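Local coordinates for major capsid protein (Norovirus Hu/GI.7/TCH-060/USA/2003, PDB 4P25) that builds the norovirus capsid, its protruding domain binding histo-blood group antigen glycans such as Lewis Y, at residues A[244-249]-A[253-258]; A[260-263]-A[267-270]. One frame throughout, in Å; residues are numbered along the deposited sequence.

In the fold
Following the chain from the N terminus, contact 1 comes first: strand 242-248 turns back through a short loop, and 244-249 pairs with 253-258, closing a beta hairpin. The chain then runs on along strand 255-262, and its far end opens contact 2, where 260-263 pairs with 267-270 across another short loop. The two hairpins therefore stand in series, neither enclosing nor crossing the other, and share strand 255-262 as their common member. Their centres lie about 13 Å apart in one antiparallel sheet, and Leu-245 of contact 1 packs on Leu-261 of contact 2. Together they tie strand 285-292, beside 242-248, to strand 201-208, beside 266-269.

Contact 1. Residues A[244-249]-A[253-258]; sequences LLHYVD and HRNLGE
With chi1 at -177°, Asn-255 has its CG anti to the backbone N, and His-246, at chi1 -67°, turns its ring to meet it on the same face of the sheet. Asn-255 ND2 sits over the centre of the His-246 ring, 3.2 Å above its plane, with ring and amide planes 40° apart. This is contact over a ring face; no hydrogen bond joins ND2 to ND1. At the edge of that ring, His-246 NE2 holds a water at 2.9 Å, and that water also gives a weak bond to Glu-258 OE2, while Glu-258 OE1 accepts from Lys-299 N.

The backbones form an antiparallel hairpin interrupted by a classic beta bulge: Leu-256 and Gly-257 together face Tyr-247. Tyr-247 N donates to Gly-257 O at 2.9 Å, and Leu-256 N donates to Tyr-247 O at 2.7 Å. Within its own strand Asn-255 forms an Asx turn across the bulge, its OD1 accepting from Gly-257 N at 3.1 Å with the donor tilted from the carbonyl plane. Nearer the turn, Asp-249 N bonds to Arg-254 O at 2.9 Å, and His-253 N reaches Asp-249 O by a weak, bent bond; Asp-249 OD1 takes the N-H groups of Asp-251 and Thr-252 in the loop.

The bulge directs Leu-256 toward the other strand, where CD1 lies 4.1 Å from Tyr-247 CD2 and also touches Asp-249 CB. The phenol beyond is pinned by Pro-281 O and Gly-284 N. On the face with His-246, Val-248 CG1 rests against the backbone of His-253 and Arg-254 O.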
loop_
_atom_site.group_PDB
_atom_site.type_symbol
_atom_site.label_atom_id
_atom_site.label_comp_id
_atom_site.label_asym_id
_atom_site.label_seq_id
_atom_site.Cartn_x
_atom_site.Cartn_y
_atom_site.Cartn_z
ATOM N N LEU A 244 1.642 11.303 -24.376
ATOM C CA LEU A 244 2.876 10.615 -24.719
ATOM C C LEU A 244 3.805 10.621 -23.516
ATOM O O LEU A 244 4.125 11.679 -22.979
ATOM C CB LEU A 244 3.556 11.292 -25.915
ATOM C CG LEU A 244 4.897 10.693 -26.349
ATOM C CD1 LEU A 244 4.718 9.291 -26.921
ATOM C CD2 LEU A 244 5.597 11.607 -27.348
ATOM N N LEU A 245 4.223 9.436 -23.084
ATOM C CA LEU A 245 5.145 9.309 -21.963
ATOM C C LEU A 245 6.474 8.768 -22.447
ATOM O O LEU A 245 6.527 7.998 -23.401
ATOM C CB LEU A 245 4.602 8.332 -20.918
ATOM C CG LEU A 245 3.186 8.497 -20.384
ATOM C CD1 LEU A 245 2.916 7.411 -19.362
ATOM C CD2 LEU A 245 2.978 9.883 -19.781
ATOM N N HIS A 246 7.543 9.168 -21.775
ATOM C CA HIS A 246 8.843 8.552 -21.971
ATOM C C HIS A 246 9.181 7.738 -20.727
ATOM O O HIS A 246 8.870 8.140 -19.607
ATOM C CB HIS A 246 9.912 9.621 -22.191
ATOM C CG HIS A 246 9.761 10.375 -23.477
ATOM N ND1 HIS A 246 10.350 11.603 -23.688
ATOM C CD2 HIS A 246 9.106 10.071 -24.619
ATOM C CE1 HIS A 246 10.058 12.027 -24.905
ATOM N NE2 HIS A 246 9.303 11.118 -25.492
ATOM N N TYR A 247 9.798 6.582 -20.931
ATOM C CA TYR A 247 10.252 5.741 -19.831
ATOM C C TYR A 247 11.766 5.925 -19.714
ATOM O O TYR A 247 12.522 5.496 -20.586
ATOM C CB TYR A 247 9.874 4.289 -20.113
ATOM C CG TYR A 247 10.179 3.283 -19.019
ATOM C CD1 TYR A 247 9.471 3.281 -17.819
ATOM C CD2 TYR A 247 11.135 2.295 -19.214
ATOM C CE1 TYR A 247 9.739 2.339 -16.834
ATOM C CE2 TYR A 247 11.406 1.355 -18.242
ATOM C CZ TYR A 247 10.708 1.379 -17.053
ATOM O OH TYR A 247 10.985 0.435 -16.091
ATOM N N VAL A 248 12.193 6.565 -18.628
ATOM C CA VAL A 248 13.550 7.091 -18.526
ATOM C C VAL A 248 14.389 6.342 -17.494
ATOM O O VAL A 248 13.926 6.049 -16.392
ATOM C CB VAL A 248 13.511 8.598 -18.166
ATOM C CG1 VAL A 248 14.916 9.192 -18.122
ATOM C CG2 VAL A 248 12.634 9.356 -19.154
ATOM N N ASP A 249 15.625 6.028 -17.868
ATOM C CA ASP A 249 16.593 5.466 -16.936
ATOM C C ASP A 249 16.922 6.566 -15.925
ATOM O O ASP A 249 17.405 7.629 -16.306
ATOM C CB ASP A 249 17.838 5.015 -17.708
ATOM C CG ASP A 249 18.878 4.337 -16.827
ATOM O OD1 ASP A 249 19.143 4.828 -15.714
ATOM O OD2 ASP A 249 19.439 3.308 -17.256
ATOM N N HIS A 253 19.643 8.937 -17.297
ATOM C CA HIS A 253 18.703 9.931 -17.824
ATOM C C HIS A 253 18.388 9.731 -19.301
ATOM O O HIS A 253 17.877 10.630 -19.968
ATOM C CB HIS A 253 19.187 11.353 -17.523
ATOM C CG HIS A 253 19.603 11.536 -16.099
ATOM N ND1 HIS A 253 18.696 11.525 -15.058
ATOM C CD2 HIS A 253 20.823 11.683 -15.535
ATOM C CE1 HIS A 253 19.340 11.679 -13.919
ATOM N NE2 HIS A 253 20.632 11.779 -14.176
ATOM N N ARG A 254 18.669 8.533 -19.799
ATOM C CA ARG A 254 18.366 8.194 -21.181
ATOM C C ARG A 254 16.926 7.718 -21.348
ATOM O O ARG A 254 16.372 7.045 -20.476
ATOM C CB ARG A 254 19.330 7.130 -21.698
ATOM C CG ARG A 254 20.781 7.566 -21.678
ATOM C CD ARG A 254 21.668 6.513 -22.305
ATOM N NE ARG A 254 21.398 6.356 -23.731
ATOM C CZ ARG A 254 21.818 5.328 -24.460
ATOM N NH1 ARG A 254 22.523 4.358 -23.896
ATOM N NH2 ARG A 254 21.527 5.263 -25.752
ATOM N N ASN A 255 16.333 8.089 -22.477
ATOM C CA ASN A 255 14.973 7.696 -22.827
ATOM C C ASN A 255 14.983 6.258 -23.344
ATOM O O ASN A 255 15.600 5.966 -24.369
ATOM C CB ASN A 255 14.446 8.660 -23.894
ATOM C CG ASN A 255 13.003 8.389 -24.300
ATOM O OD1 ASN A 255 12.408 7.368 -23.948
ATOM N ND2 ASN A 255 12.440 9.310 -25.070
ATOM N N LEU A 256 14.294 5.365 -22.635
ATOM C CA LEU A 256 14.310 3.943 -22.981
ATOM C C LEU A 256 13.149 3.504 -23.867
ATOM O O LEU A 256 13.185 2.415 -24.445
ATOM C CB LEU A 256 14.323 3.083 -21.719
ATOM C CG LEU A 256 15.438 3.344 -20.711
ATOM C CD1 LEU A 256 15.242 2.464 -19.489
ATOM C CD2 LEU A 256 16.801 3.104 -21.346
ATOM N N GLY A 257 12.112 4.330 -23.964
ATOM C CA GLY A 257 10.974 3.979 -24.796
ATOM C C GLY A 257 9.782 4.906 -24.665
ATOM O O GLY A 257 9.645 5.620 -23.664
ATOM N N GLU A 258 8.919 4.872 -25.680
ATOM C CA GLU A 258 7.721 5.705 -25.770
ATOM C C GLU A 258 6.474 4.910 -25.454
ATOM O O GLU A 258 6.324 3.776 -25.913
ATOM C CB GLU A 258 7.522 6.203 -27.203
ATOM C CG GLU A 258 8.660 6.942 -27.825
ATOM C CD GLU A 258 8.199 7.737 -29.025
ATOM O OE1 GLU A 258 7.497 7.180 -29.898
ATOM O OE2 GLU A 258 8.523 8.936 -29.078
HETATM O O HOH W 1 8.725 12.274 -28.082
#

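Contact 2. Residues A[260-263]-A[267-270]; sequences KLYP and ITCV
Two backbone hydrogen bonds join Lys-260 and Thr-268, making them a hydrogen-bonded antiparallel pair. Thr-268 N donates to Lys-260 O at 2.9 Å, and Lys-260 N returns a bond to Thr-268 O at 3.0 Å. Lys-260 O is approached a second time, by Ile-267 CA at 3.2 Å in a CA-H...O contact.

The apolar part lies on one face, where Leu-261 and Ile-267 form the adjoining non-hydrogen-bonded pair. Leu-261 CD1 meets Ile-267 CG1 at 3.6 Å as a branch laid obliquely against a branch.

On the other face the side chains are polar and aromatic. Thr-268 OG1 stands between its backbone N and carbonyl carbon (chi1 67°), a rotation that brings the hydroxyl to the Tyr-262 ring edge, in the ring plane and 3.4 Å from CE2. Thr-268 CG2 touches Tyr-262 CE2 at 3.7 Å, the two side chains crossing at about a right angle. Bent at chi3, Lys-260 carries NZ to a weak bond with Tyr-262 OH at 3.2 Å. Glu-200 gathers these polar ends: its OE1 bonds to both Tyr-262 OH and Thr-268 OG1, and its OE2 forms a salt bridge with Lys-260 NZ, which also binds the carbonyls of Arg-294 and Tyr-296. The salt bridge to Glu-200 probably offsets the lysine charge in this buried setting.

This hairpin fills the middle of its antiparallel sheet in the P domain, consistent with the P1 subdomain, strand 242-248 flanking 260-262 and strand 201-208 flanking 267-269, while helix 225-234 packs Phe-231 on Leu-261 and Phe-227 on Ile-267.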
loop_
_atom_site.group_PDB
_atom_site.type_symbol
_atom_site.label_atom_id
_atom_site.label_comp_id
_atom_site.label_asym_id
_atom_site.label_seq_id
_atom_site.Cartn_x
_atom_site.Cartn_y
_atom_site.Cartn_z
ATOM N N LYS A 260 1.944 5.442 -24.771
ATOM C CA LYS A 260 0.790 6.336 -24.771
ATOM C C LYS A 260 -0.147 6.041 -23.611
ATOM O O LYS A 260 -0.524 4.894 -23.368
ATOM C CB LYS A 260 0.042 6.308 -26.110
ATOM C CG LYS A 260 0.743 7.121 -27.187
ATOM C CD LYS A 260 0.347 6.700 -28.600
ATOM C CE LYS A 260 -1.036 7.192 -28.992
ATOM N NZ LYS A 260 -1.442 6.644 -30.320
ATOM N N LEU A 261 -0.498 7.099 -22.890
ATOM C CA LEU A 261 -1.436 7.021 -21.784
ATOM C C LEU A 261 -2.766 7.617 -22.235
ATOM O O LEU A 261 -2.845 8.802 -22.565
ATOM C CB LEU A 261 -0.879 7.778 -20.579
ATOM C CG LEU A 261 -1.783 8.017 -19.368
ATOM C CD1 LEU A 261 -2.187 6.707 -18.710
ATOM C CD2 LEU A 261 -1.083 8.934 -18.377
ATOM N N TYR A 262 -3.802 6.784 -22.255
ATOM C CA TYR A 262 -5.099 7.193 -22.787
ATOM C C TYR A 262 -6.005 7.748 -21.689
ATOM O O TYR A 262 -5.898 7.338 -20.530
ATOM C CB TYR A 262 -5.769 6.016 -23.496
ATOM C CG TYR A 262 -5.161 5.707 -24.845
ATOM C CD1 TYR A 262 -5.659 6.301 -25.995
ATOM C CD2 TYR A 262 -4.092 4.830 -24.971
ATOM C CE1 TYR A 262 -5.119 6.030 -27.229
ATOM C CE2 TYR A 262 -3.538 4.554 -26.206
ATOM C CZ TYR A 262 -4.060 5.158 -27.335
ATOM O OH TYR A 262 -3.536 4.900 -28.585
ATOM N N PRO A 263 -6.889 8.695 -22.049
ATOM C CA PRO A 263 -7.765 9.369 -21.084
ATOM C C PRO A 263 -8.619 8.419 -20.236
ATOM O O PRO A 263 -8.901 8.737 -19.080
ATOM C CB PRO A 263 -8.643 10.255 -21.978
ATOM C CG PRO A 263 -7.763 10.552 -23.156
ATOM C CD PRO A 263 -7.039 9.259 -23.405
ATOM N N ILE A 267 -2.371 2.223 -20.546
ATOM C CA ILE A 267 -1.128 2.567 -21.224
ATOM C C ILE A 267 -0.846 1.558 -22.329
ATOM O O ILE A 267 -1.080 0.361 -22.160
ATOM C CB ILE A 267 0.044 2.599 -20.213
ATOM C CG1 ILE A 267 -0.183 3.711 -19.184
ATOM C CG2 ILE A 267 1.379 2.767 -20.927
ATOM C CD1 ILE A 267 0.771 3.681 -18.013
ATOM N N THR A 268 -0.367 2.049 -23.472
ATOM C CA THR A 268 0.016 1.166 -24.570
ATOM C C THR A 268 1.431 1.451 -25.044
ATOM O O THR A 268 2.023 2.486 -24.717
ATOM C CB THR A 268 -0.909 1.318 -25.791
ATOM O OG1 THR A 268 -0.729 2.615 -26.371
ATOM C CG2 THR A 268 -2.372 1.110 -25.408
ATOM N N CYS A 269 1.961 0.519 -25.825
ATOM C CA CYS A 269 3.223 0.697 -26.522
ATOM C C CYS A 269 3.090 -0.044 -27.836
ATOM O O CYS A 269 2.098 -0.737 -28.060
ATOM C CB CYS A 269 4.376 0.091 -25.714
ATOM S SG CYS A 269 4.357 -1.731 -25.610
ATOM N N VAL A 270 4.079 0.114 -28.704
ATOM C CA VAL A 270 4.194 -0.765 -29.859
ATOM C C VAL A 270 5.340 -1.717 -29.555
ATOM O O VAL A 270 6.507 -1.328 -29.584
ATOM C CB VAL A 270 4.459 -0.000 -31.175
ATOM C CG1 VAL A 270 4.723 -0.985 -32.307
ATOM C CG2 VAL A 270 3.276 0.889 -31.524
#